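PDB 2WTB: fatty acid multifunctional protein (atmfp2) from Arabidopsis thaliana, which catalyses hydration of long-chain enoyl-CoAs and dehydrogenation of 3-hydroxyacyl-CoAs in peroxisomal fatty acid beta-oxidation during seed germination. Local coordinates for residues 129-134 / 188-193. Sequence-based numbering, arbitrary orientation.
Sequences SAPAAQ and VPPAEL
The flat peptide group joining Ser129 to Ala130 carries Leu193 on one face: Leu193 CD1 stands almost directly above Ser129 C, at 3.5 Å. For the leucine, chi1 (-152°) puts CG anti to the backbone N and chi2 (59°) then lays CD1 over the peptide, while the leucine side chain also rests on Ile128 and Ala108. At the oxygen end of the same group, Val188 N donates to Ser129 O across 3.1 Å, nearly in line with the carbonyl (C=O...N 162°). Val188 O points back: Ala130 CA meets it at 3.4 Å in a straight CA-H...O contact, and Pro131 CD, a corner of the proline ring, comes to 3.2 Å from that oxygen. Beyond it Pro131 CD lies 4.1 Å from Pro190 CD, a loose apolar contact, while Ala130 CB touches Pro190 CG at 4.2 Å. Ala130 O takes Ala133 N, which closes a type I turn, on one face of its plane and Ser129 OG on the other. With the Ser129-Ala186 backbone bonding, the single cross-segment hydrogen bond continues the parallel pairing of strands 126-129 and 186-187 at the crotonase-fold sheet edge, the CA-H...O contact and leucine methyl packing beside it.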
# COMPACT_ATOMS: atom_id res chain seq x y z
N SER A 129 -20.25 -21.40 3.41
CA SER A 129 -18.85 -20.97 3.40
C SER A 129 -17.95 -21.84 4.26
O SER A 129 -18.39 -22.44 5.24
CB SER A 129 -18.74 -19.51 3.84
OG SER A 129 -17.42 -19.03 3.69
N ALA A 130 -16.68 -21.90 3.88
CA ALA A 130 -15.67 -22.61 4.66
C ALA A 130 -15.17 -21.70 5.78
O ALA A 130 -15.19 -20.48 5.64
CB ALA A 130 -14.52 -23.03 3.76
N PRO A 131 -14.72 -22.30 6.88
CA PRO A 131 -14.37 -21.63 8.14
C PRO A 131 -13.78 -20.21 8.02
O PRO A 131 -14.47 -19.26 8.36
CB PRO A 131 -13.36 -22.59 8.76
CG PRO A 131 -13.88 -23.93 8.35
CD PRO A 131 -14.50 -23.76 6.98
N ALA A 132 -12.55 -20.08 7.56
CA ALA A 132 -11.88 -18.78 7.62
C ALA A 132 -11.90 -17.99 6.30
O ALA A 132 -11.00 -17.19 6.05
CB ALA A 132 -10.45 -18.94 8.12
N ALA A 133 -12.92 -18.21 5.48
CA ALA A 133 -13.01 -17.51 4.20
C ALA A 133 -13.17 -16.00 4.40
O ALA A 133 -13.71 -15.55 5.40
CB ALA A 133 -14.16 -18.07 3.38
N GLN A 134 -12.68 -15.22 3.43
CA GLN A 134 -12.76 -13.77 3.51
C GLN A 134 -13.85 -13.21 2.62
O GLN A 134 -13.96 -13.58 1.45
CB GLN A 134 -11.42 -13.12 3.16
CG GLN A 134 -10.38 -13.22 4.25
CD GLN A 134 -9.18 -12.35 3.97
OE1 GLN A 134 -8.14 -12.47 4.63
NE2 GLN A 134 -9.30 -11.47 2.99
N VAL A 188 -19.37 -24.70 7.11
CA VAL A 188 -19.03 -26.12 7.15
C VAL A 188 -17.60 -26.31 6.67
O VAL A 188 -17.02 -25.41 6.05
CB VAL A 188 -19.98 -26.95 6.26
CG1 VAL A 188 -21.40 -26.84 6.78
CG2 VAL A 188 -19.90 -26.48 4.81
N PRO A 189 -17.02 -27.49 6.96
CA PRO A 189 -15.67 -27.83 6.49
C PRO A 189 -15.58 -27.80 4.97
O PRO A 189 -16.56 -28.12 4.30
CB PRO A 189 -15.49 -29.27 6.99
CG PRO A 189 -16.41 -29.39 8.15
CD PRO A 189 -17.59 -28.54 7.81
N PRO A 190 -14.42 -27.42 4.43
CA PRO A 190 -14.22 -27.27 2.99
C PRO A 190 -14.69 -28.50 2.21
O PRO A 190 -15.13 -28.38 1.07
CB PRO A 190 -12.71 -27.12 2.86
CG PRO A 190 -12.27 -26.57 4.17
CD PRO A 190 -13.18 -27.17 5.19
N ALA A 191 -14.60 -29.67 2.84
CA ALA A 191 -14.92 -30.93 2.18
C ALA A 191 -16.43 -31.20 2.12
O ALA A 191 -16.87 -32.12 1.43
CB ALA A 191 -14.19 -32.08 2.86
N GLU A 192 -17.21 -30.41 2.85
CA GLU A 192 -18.65 -30.58 2.87
C GLU A 192 -19.35 -29.41 2.17
O GLU A 192 -20.57 -29.40 2.03
CB GLU A 192 -19.16 -30.70 4.31
CG GLU A 192 -18.55 -31.87 5.07
CD GLU A 192 -19.15 -32.03 6.46
OE1 GLU A 192 -20.19 -31.41 6.73
OE2 GLU A 192 -18.57 -32.78 7.27
N LEU A 193 -18.55 -28.45 1.72
CA LEU A 193 -19.04 -27.22 1.11
C LEU A 193 -20.11 -27.45 0.04
O LEU A 193 -21.25 -27.02 0.19
CB LEU A 193 -17.86 -26.45 0.51
CG LEU A 193 -17.98 -24.94 0.40
CD1 LEU A 193 -18.20 -24.33 1.78
CD2 LEU A 193 -16.72 -24.38 -0.23